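Local coordinates for porin (Rhodobacter capsulatus, PDB 2POR), which forms trimeric outer-membrane channels through which small hydrophilic solutes, up to about 0.6 kDa, diffuse passively, at residues G90-D95 with V292-V297; L177-E182 with A224-H229; A242-G247 with G266-L271. One frame throughout, in Å; residues are numbered along the deposited sequence.

In the fold
All three contacts involve the wall of one closed antiparallel barrel of sixteen strands, but they use it differently. Contact 1 is the buried one: a loop folded into the barrel is anchored to strand 292-300 by an aspartate carboxylate, with calcium bound to the same loop. Contacts 2 and 3 lie at the surface on opposite sides of the chain's centre, about 40 Å apart between centres. Contact 3 is regular main-chain pairing between adjacent strands, whereas contact 2 brings together next-but-one strands mainly through alanine methyls, with a histidine edge further along and no direct hydrogen bonds. Contacts 1 and 3 are close, about 12 Å between centres, with strand 275-284 separating their wall strands.

Contact 1 of 3, residues G90-D95 with V292-V297; sequences GYTDLD and VADLGV. With CA (calcium ion), chain C; C8E ((hydroxyethyloxy)tri(ethyloxy)octane), chain F.
Asp294 reaches inward from the barrel wall and grips the type I beta turn Gly90-Asp93 with both carboxylate oxygens. Its OD1 accepts the N-H of Tyr91 (N to OD1 2.9 Å) on the syn side but somewhat out of the carboxylate plane, in a bent bond of 140°, while OD2 takes two donors from Thr92. Thr92 OG1 donates to the anti lone pair of Asp294 OD2, 2.7 Å away; the N-H of Thr92 comes from above the carboxylate plane, in a nearly straight bond of 167°. An aspartate suits the place because a short acid can meet three donors from one turn, and these bonds probably offset the cost of burying its charge. With a valine here, both N-H groups and the Thr92 hydroxyl would probably lose the carboxylate they share and the turn its polar anchor on the wall. The Tyr91 ring lies against the same strand, Gly296 CA over one face 3.9 Å from the centroid; with no CB, Gly296 lets the ring lie this close. Thr92 CG2 lies above the opposite face, toward the rim, and Tyr91 OH bonds to Ser22 O on strand 19-34. Leu94 CG stands anti to the carbonyl carbon (chi1 -70°), and the methyls reach the wall: CD1 meets Ala293 CA at 3.8 Å and CD2 meets Val292 CG2 at 4.0 Å. Asp93 and Asp95 turn the other way, each chelating calcium with both oxygens, and Asn100 and Asp101 complete the site with two waters. Segment 90-95 belongs to the long loop between helix 78-83 and strand 118-125, which folds into the lumen and narrows the pore in this family. Strand 292-300 pairs with strand 275-284 on one side and with strand 2-14 on the other, where the barrel closes.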
loop_
_atom_site.group_PDB
_atom_site.type_symbol
_atom_site.label_atom_id
_atom_site.label_comp_id
_atom_site.label_asym_id
_atom_site.label_seq_id
_atom_site.Cartn_x
_atom_site.Cartn_y
_atom_site.Cartn_z
ATOM N N GLY A 90 -15.662 5.157 22.328
ATOM C CA GLY A 90 -16.383 4.871 21.090
ATOM C C GLY A 90 -15.714 3.822 20.182
ATOM O O GLY A 90 -14.491 3.673 20.195
ATOM N N TYR A 91 -16.459 3.076 19.357
ATOM C CA TYR A 91 -15.852 2.089 18.481
ATOM C C TYR A 91 -14.981 2.742 17.433
ATOM O O TYR A 91 -14.093 2.074 16.932
ATOM C CB TYR A 91 -16.937 1.241 17.821
ATOM C CG TYR A 91 -17.508 1.688 16.479
ATOM C CD1 TYR A 91 -16.925 1.255 15.321
ATOM C CD2 TYR A 91 -18.619 2.506 16.410
ATOM C CE1 TYR A 91 -17.452 1.642 14.113
ATOM C CE2 TYR A 91 -19.162 2.896 15.198
ATOM C CZ TYR A 91 -18.561 2.457 14.066
ATOM O OH TYR A 91 -19.041 2.837 12.851
ATOM N N THR A 92 -15.199 4.018 17.028
ATOM C CA THR A 92 -14.369 4.684 16.006
ATOM C C THR A 92 -13.263 5.511 16.666
ATOM O O THR A 92 -12.451 6.078 15.952
ATOM C CB THR A 92 -15.228 5.639 15.086
ATOM O OG1 THR A 92 -15.798 6.610 15.954
ATOM C CG2 THR A 92 -16.379 4.999 14.381
ATOM N N ASP A 93 -13.163 5.564 18.011
ATOM C CA ASP A 93 -12.269 6.400 18.814
ATOM C C ASP A 93 -12.684 7.844 18.560
ATOM O O ASP A 93 -12.158 8.537 17.669
ATOM C CB ASP A 93 -10.777 6.192 18.445
ATOM C CG ASP A 93 -9.783 6.972 19.287
ATOM O OD1 ASP A 93 -10.103 7.634 20.285
ATOM O OD2 ASP A 93 -8.597 6.957 18.972
ATOM N N LEU A 94 -13.701 8.279 19.308
ATOM C CA LEU A 94 -14.353 9.577 19.059
ATOM C C LEU A 94 -13.509 10.734 19.529
ATOM O O LEU A 94 -13.757 11.311 20.579
ATOM C CB LEU A 94 -15.700 9.664 19.765
ATOM C CG LEU A 94 -16.813 8.821 19.256
ATOM C CD1 LEU A 94 -17.958 8.823 20.290
ATOM C CD2 LEU A 94 -17.243 9.326 17.900
ATOM N N ASP A 95 -12.501 11.107 18.758
ATOM C CA ASP A 95 -11.621 12.199 19.118
ATOM C C ASP A 95 -12.037 13.548 18.530
ATOM O O ASP A 95 -11.369 14.561 18.673
ATOM C CB ASP A 95 -10.260 11.925 18.629
ATOM C CG ASP A 95 -9.521 10.879 19.420
ATOM O OD1 ASP A 95 -9.734 10.714 20.607
ATOM O OD2 ASP A 95 -8.687 10.199 18.844
ATOM N N VAL A 292 -20.769 14.303 19.577
ATOM C CA VAL A 292 -20.560 13.190 18.643
ATOM C C VAL A 292 -20.879 11.872 19.394
ATOM O O VAL A 292 -20.878 11.810 20.636
ATOM C CB VAL A 292 -19.092 13.151 18.083
ATOM C CG1 VAL A 292 -18.938 14.387 17.239
ATOM C CG2 VAL A 292 -18.018 13.098 19.148
ATOM N N ALA A 293 -21.222 10.804 18.699
ATOM C CA ALA A 293 -21.575 9.539 19.325
ATOM C C ALA A 293 -21.331 8.424 18.321
ATOM O O ALA A 293 -21.243 8.697 17.108
ATOM C CB ALA A 293 -23.054 9.505 19.692
ATOM N N ASP A 294 -21.201 7.152 18.733
ATOM C CA ASP A 294 -21.167 6.068 17.759
ATOM C C ASP A 294 -21.638 4.771 18.393
ATOM O O ASP A 294 -21.755 4.728 19.634
ATOM C CB ASP A 294 -19.760 5.907 17.207
ATOM C CG ASP A 294 -18.660 5.395 18.125
ATOM O OD1 ASP A 294 -18.883 4.700 19.110
ATOM O OD2 ASP A 294 -17.516 5.686 17.824
ATOM N N LEU A 295 -21.884 3.759 17.578
ATOM C CA LEU A 295 -22.292 2.466 18.073
ATOM C C LEU A 295 -21.908 1.466 17.021
ATOM O O LEU A 295 -22.348 1.564 15.869
ATOM C CB LEU A 295 -23.796 2.432 18.296
ATOM C CG LEU A 295 -24.325 1.049 18.811
ATOM C CD1 LEU A 295 -23.745 0.727 20.188
ATOM C CD2 LEU A 295 -25.819 1.076 18.950
ATOM N N GLY A 296 -21.077 0.479 17.355
ATOM C CA GLY A 296 -20.712 -0.507 16.361
ATOM C C GLY A 296 -20.017 -1.688 17.014
ATOM O O GLY A 296 -20.142 -1.895 18.223
ATOM N N VAL A 297 -19.280 -2.452 16.226
ATOM C CA VAL A 297 -18.547 -3.634 16.705
ATOM C C VAL A 297 -17.076 -3.514 16.356
ATOM O O VAL A 297 -16.747 -2.950 15.307
ATOM C CB VAL A 297 -19.141 -4.955 16.090
ATOM C CG1 VAL A 297 -20.517 -5.174 16.681
ATOM C CG2 VAL A 297 -19.339 -4.906 14.602
HETATM CA CA CA C . -8.050 8.698 20.599
HETATM C C1 C8E F . -22.987 5.427 26.451
HETATM C C2 C8E F . -22.712 4.409 25.326
HETATM C C3 C8E F . -23.758 4.319 24.204
HETATM C C4 C8E F . -23.768 5.437 23.153
HETATM C C5 C8E F . -24.800 5.036 22.107
HETATM C C6 C8E F . -25.116 6.129 21.104
HETATM C C7 C8E F . -26.499 5.908 20.465
HETATM C C8 C8E F . -26.526 5.001 19.225
HETATM O O9 C8E F . -27.758 4.344 18.830
HETATM C C10 C8E F . -28.550 4.932 17.768
HETATM C C11 C8E F . -28.578 4.399 16.322
HETATM O O12 C8E F . -29.675 4.853 15.507
HETATM C C13 C8E F . -29.363 5.852 14.515
HETATM C C14 C8E F . -29.807 5.736 13.036
HETATM O O15 C8E F . -29.162 4.878 12.069
HETATM C C16 C8E F . -28.693 5.601 10.918
HETATM C C17 C8E F . -28.321 4.849 9.650
HETATM O O18 C8E F . -27.863 5.576 8.513
HETATM C C19 C8E F . -28.677 5.262 7.382
HETATM C C20 C8E F . -29.700 6.292 6.912
HETATM O O21 C8E F . -30.562 5.827 5.874
HETATM O O HOH W 1 -7.066 6.805 21.677
HETATM O O HOH W 2 -6.179 8.519 19.373
#

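Contact 2 of 3, residues L177-E182 with A224-H229; sequences LMADME and ATAVDH
Ala224 and Ala179 each turn a methyl toward the other chain where two next-but-one strands of the porin barrel begin, strands 181-192 and 226-240. The segments run in nearly the same direction, 24° apart, as strands separated by one antiparallel neighbour should; that neighbour, strand 195-207, binds the backbones of both, at Glu182 through Glu205 and at Val227 through Leu206. The two segments share no direct hydrogen bond, and small side chains do the touching. Ala224 CB presses on the chain between Leu177 and Ala179, closest to Met178 N at 3.5 Å. In return, Ala179 CB faces the opposing chain, 3.6 Å from Thr225 O, and meets Ala226 CB alongside at 4.0 Å. A methyl suits this place: it fills the short distance between the chains. The backbone of Ala179 is tied down separately, its N-H bonded to Asp207 OD1, which helps to place its methyl. Met178 turns away from this interface, as does Glu182, whose carboxylate reaches Tyr167 OH. Further into the strands, His229 reaches across to the first segment. Its chi1 of 64° sets CG between the backbone N and the carbonyl carbon, and NE2 is held by Gln183 OE1. The imidazole thus turns its edge to that segment, with CE1 3.7 Å from Glu182 O, the oxygen lying in the ring plane.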
loop_
_atom_site.group_PDB
_atom_site.type_symbol
_atom_site.label_atom_id
_atom_site.label_comp_id
_atom_site.label_asym_id
_atom_site.label_seq_id
_atom_site.Cartn_x
_atom_site.Cartn_y
_atom_site.Cartn_z
ATOM N N LEU A 177 10.161 33.558 14.053
ATOM C CA LEU A 177 9.024 32.908 13.430
ATOM C C LEU A 177 8.207 31.938 14.297
ATOM O O LEU A 177 6.988 31.827 14.100
ATOM C CB LEU A 177 9.542 32.211 12.201
ATOM C CG LEU A 177 10.058 33.135 11.110
ATOM C CD1 LEU A 177 10.587 32.301 9.987
ATOM C CD2 LEU A 177 8.944 33.993 10.556
ATOM N N MET A 178 8.803 31.233 15.268
ATOM C CA MET A 178 8.074 30.268 16.115
ATOM C C MET A 178 8.817 30.229 17.419
ATOM O O MET A 178 10.033 30.079 17.408
ATOM C CB MET A 178 8.083 28.866 15.477
ATOM C CG MET A 178 7.154 27.936 16.259
ATOM S SD MET A 178 7.218 26.224 15.654
ATOM C CE MET A 178 8.845 25.758 16.214
ATOM N N ALA A 179 8.157 30.487 18.532
ATOM C CA ALA A 179 8.777 30.484 19.839
ATOM C C ALA A 179 9.177 29.054 20.211
ATOM O O ALA A 179 8.570 28.079 19.750
ATOM C CB ALA A 179 7.805 30.943 20.920
ATOM N N ASP A 180 10.194 28.897 21.021
ATOM C CA ASP A 180 10.492 27.608 21.649
ATOM C C ASP A 180 9.355 27.165 22.560
ATOM O O ASP A 180 8.673 28.019 23.155
ATOM C CB ASP A 180 11.710 27.706 22.505
ATOM C CG ASP A 180 13.000 27.916 21.767
ATOM O OD1 ASP A 180 13.070 27.628 20.580
ATOM O OD2 ASP A 180 13.952 28.352 22.409
ATOM N N MET A 181 9.138 25.855 22.739
ATOM C CA MET A 181 8.025 25.392 23.546
ATOM C C MET A 181 8.551 24.379 24.580
ATOM O O MET A 181 9.608 23.768 24.359
ATOM C CB MET A 181 6.980 24.714 22.659
ATOM C CG MET A 181 6.507 25.530 21.440
ATOM S SD MET A 181 5.035 24.934 20.608
ATOM C CE MET A 181 5.843 24.814 19.066
ATOM N N GLU A 182 7.885 24.194 25.710
ATOM C CA GLU A 182 8.267 23.168 26.660
ATOM C C GLU A 182 7.051 22.806 27.453
ATOM O O GLU A 182 6.071 23.568 27.473
ATOM C CB GLU A 182 9.335 23.617 27.608
ATOM C CG GLU A 182 8.945 24.802 28.444
ATOM C CD GLU A 182 9.874 25.053 29.623
ATOM O OE1 GLU A 182 11.101 25.037 29.456
ATOM O OE2 GLU A 182 9.335 25.251 30.716
ATOM N N ALA A 224 6.873 36.033 16.624
ATOM C CA ALA A 224 6.440 34.965 17.507
ATOM C C ALA A 224 6.657 35.296 18.957
ATOM O O ALA A 224 7.653 35.905 19.359
ATOM C CB ALA A 224 7.219 33.704 17.217
ATOM N N THR A 225 5.695 34.912 19.758
ATOM C CA THR A 225 5.816 35.067 21.194
ATOM C C THR A 225 5.390 33.733 21.804
ATOM O O THR A 225 4.752 32.929 21.093
ATOM C CB THR A 225 4.885 36.223 21.704
ATOM O OG1 THR A 225 3.512 35.977 21.360
ATOM C CG2 THR A 225 5.319 37.536 21.060
ATOM N N ALA A 226 5.692 33.473 23.078
ATOM C CA ALA A 226 5.217 32.258 23.740
ATOM C C ALA A 226 4.028 32.555 24.661
ATOM O O ALA A 226 3.976 33.661 25.200
ATOM C CB ALA A 226 6.331 31.679 24.557
ATOM N N VAL A 227 3.016 31.685 24.828
ATOM C CA VAL A 227 1.893 31.838 25.766
ATOM C C VAL A 227 1.973 30.728 26.820
ATOM O O VAL A 227 2.438 29.633 26.498
ATOM C CB VAL A 227 0.509 31.734 25.082
ATOM C CG1 VAL A 227 0.287 33.066 24.410
ATOM C CG2 VAL A 227 0.406 30.580 24.075
ATOM N N ASP A 228 1.572 30.910 28.071
ATOM C CA ASP A 228 1.654 29.851 29.079
ATOM C C ASP A 228 0.454 28.987 28.975
ATOM O O ASP A 228 -0.615 29.482 28.614
ATOM C CB ASP A 228 1.692 30.409 30.505
ATOM C CG ASP A 228 2.948 31.257 30.734
ATOM O OD1 ASP A 228 4.059 30.798 30.440
ATOM O OD2 ASP A 228 2.812 32.399 31.175
ATOM N N HIS A 229 0.553 27.704 29.298
ATOM C CA HIS A 229 -0.622 26.841 29.216
ATOM C C HIS A 229 -0.578 25.821 30.341
ATOM O O HIS A 229 0.481 25.564 30.941
ATOM C CB HIS A 229 -0.697 26.055 27.870
ATOM C CG HIS A 229 0.456 25.039 27.654
ATOM N ND1 HIS A 229 1.777 25.244 27.578
ATOM C CD2 HIS A 229 0.268 23.671 27.477
ATOM C CE1 HIS A 229 2.381 24.093 27.364
ATOM N NE2 HIS A 229 1.460 23.166 27.306
#

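Contact 3 of 3, residues A242-G247 with G266-L271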
loop_
_atom_site.group_PDB
_atom_site.type_symbol
_atom_site.label_atom_id
_atom_site.label_comp_id
_atom_site.label_asym_id
_atom_site.label_seq_id
_atom_site.Cartn_x
_atom_site.Cartn_y
_atom_site.Cartn_z
ATOM N N ALA A 242 -18.497 -9.078 31.332
ATOM C CA ALA A 242 -18.193 -8.788 29.940
ATOM C C ALA A 242 -18.268 -7.274 29.650
ATOM O O ALA A 242 -17.881 -6.876 28.552
ATOM C CB ALA A 242 -19.203 -9.535 29.073
ATOM N N THR A 243 -18.737 -6.426 30.578
ATOM C CA THR A 243 -18.975 -5.004 30.394
ATOM C C THR A 243 -17.918 -4.115 30.967
ATOM O O THR A 243 -17.638 -4.194 32.162
ATOM C CB THR A 243 -20.300 -4.583 31.036
ATOM O OG1 THR A 243 -21.282 -5.481 30.538
ATOM C CG2 THR A 243 -20.741 -3.177 30.674
ATOM N N THR A 244 -17.324 -3.272 30.135
ATOM C CA THR A 244 -16.464 -2.221 30.651
ATOM C C THR A 244 -17.226 -0.918 30.411
ATOM O O THR A 244 -17.934 -0.769 29.396
ATOM C CB THR A 244 -15.183 -2.216 29.910
ATOM O OG1 THR A 244 -14.631 -3.517 30.141
ATOM C CG2 THR A 244 -14.268 -1.063 30.321
ATOM N N VAL A 245 -17.150 -0.028 31.396
ATOM C CA VAL A 245 -17.777 1.294 31.378
ATOM C C VAL A 245 -16.661 2.238 31.792
ATOM O O VAL A 245 -15.821 1.882 32.633
ATOM C CB VAL A 245 -18.945 1.368 32.379
ATOM C CG1 VAL A 245 -19.507 2.777 32.492
ATOM C CG2 VAL A 245 -20.086 0.523 31.842
ATOM N N GLY A 246 -16.576 3.402 31.139
ATOM C CA GLY A 246 -15.531 4.348 31.470
ATOM C C GLY A 246 -15.726 5.728 30.849
ATOM O O GLY A 246 -16.590 5.905 29.974
ATOM N N GLY A 247 -14.910 6.692 31.265
ATOM C CA GLY A 247 -15.023 8.025 30.733
ATOM C C GLY A 247 -13.823 8.819 31.143
ATOM O O GLY A 247 -13.008 8.324 31.923
ATOM N N GLY A 266 -18.162 6.008 27.483
ATOM C CA GLY A 266 -18.530 4.898 26.616
ATOM C C GLY A 266 -18.515 3.550 27.316
ATOM O O GLY A 266 -18.070 3.417 28.464
ATOM N N ALA A 267 -18.984 2.550 26.601
ATOM C CA ALA A 267 -19.010 1.212 27.135
ATOM C C ALA A 267 -18.652 0.214 26.076
ATOM O O ALA A 267 -18.817 0.495 24.885
ATOM C CB ALA A 267 -20.388 0.839 27.607
ATOM N N SER A 268 -18.205 -0.955 26.512
ATOM C CA SER A 268 -18.056 -2.066 25.602
ATOM C C SER A 268 -18.545 -3.335 26.264
ATOM O O SER A 268 -18.516 -3.465 27.489
ATOM C CB SER A 268 -16.596 -2.240 25.178
ATOM O OG SER A 268 -15.643 -1.956 26.183
ATOM N N TYR A 269 -18.947 -4.251 25.425
ATOM C CA TYR A 269 -19.424 -5.524 25.847
ATOM C C TYR A 269 -18.640 -6.567 25.087
ATOM O O TYR A 269 -18.715 -6.653 23.860
ATOM C CB TYR A 269 -20.878 -5.576 25.522
ATOM C CG TYR A 269 -21.444 -6.872 26.033
ATOM C CD1 TYR A 269 -21.785 -6.979 27.367
ATOM C CD2 TYR A 269 -21.545 -7.946 25.178
ATOM C CE1 TYR A 269 -22.229 -8.195 27.851
ATOM C CE2 TYR A 269 -21.981 -9.161 25.657
ATOM C CZ TYR A 269 -22.322 -9.279 26.994
ATOM O OH TYR A 269 -22.758 -10.507 27.470
ATOM N N ASP A 270 -17.915 -7.419 25.773
ATOM C CA ASP A 270 -17.116 -8.427 25.113
ATOM C C ASP A 270 -17.955 -9.633 24.675
ATOM O O ASP A 270 -18.621 -10.254 25.502
ATOM C CB ASP A 270 -16.011 -8.813 26.103
ATOM C CG ASP A 270 -14.879 -9.681 25.565
ATOM O OD1 ASP A 270 -15.001 -10.199 24.462
ATOM O OD2 ASP A 270 -13.855 -9.822 26.240
ATOM N N LEU A 271 -17.953 -9.993 23.395
ATOM C CA LEU A 271 -18.667 -11.149 22.873
ATOM C C LEU A 271 -17.752 -12.381 22.852
ATOM O O LEU A 271 -18.169 -13.456 22.447
ATOM C CB LEU A 271 -19.124 -10.916 21.445
ATOM C CG LEU A 271 -20.056 -9.744 21.134
ATOM C CD1 LEU A 271 -20.344 -9.674 19.643
ATOM C CD2 LEU A 271 -21.324 -9.918 21.885
#
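The carbonyl oxygen of Ala242 is met by two neighbouring residues of the facing strand: the N-H of Asp270 bonds to it at an N to O distance of 2.8 Å, nearly straight at 167°, and Tyr269 CA adds a C-H...O contact at 3.4 Å. Asp270 directs OD1 to the N-H of Gly272. From here the ladder continues through paired bonds, Thr244 with Ser268 and Gly246 with Gly266, each exchanging N-H and C=O both ways. Between them stand the non-hydrogen-bonded pairs Thr243 with Tyr269 and Val245 with Ala267. This is the antiparallel hairpin of strands 243-254 and 258-272, two adjacent staves of the barrel, and its side chains alternate between the faces. Thr244 and Ser268 share the face that meets Tyr87 from the inner loop, and the polar pair suits that side; Thr244 OG1 is satisfied by Thr239. Gly246 and Gly266 carry no side chain on that face. On the other face Val245 CG2 lies 4.3 Å from Ala267 CB. The ring of Tyr269 is swung along the strand by CG lying anti to the backbone N (chi1 -176°), so that Ala242 CB comes over its face, 4.0 Å from the centroid, while Thr243 OG1 approaches its edge, 3.5 Å from CD1. Alanine is small enough to slip beneath the ring. Leu271 packs on Thr35 of a neighbouring subunit.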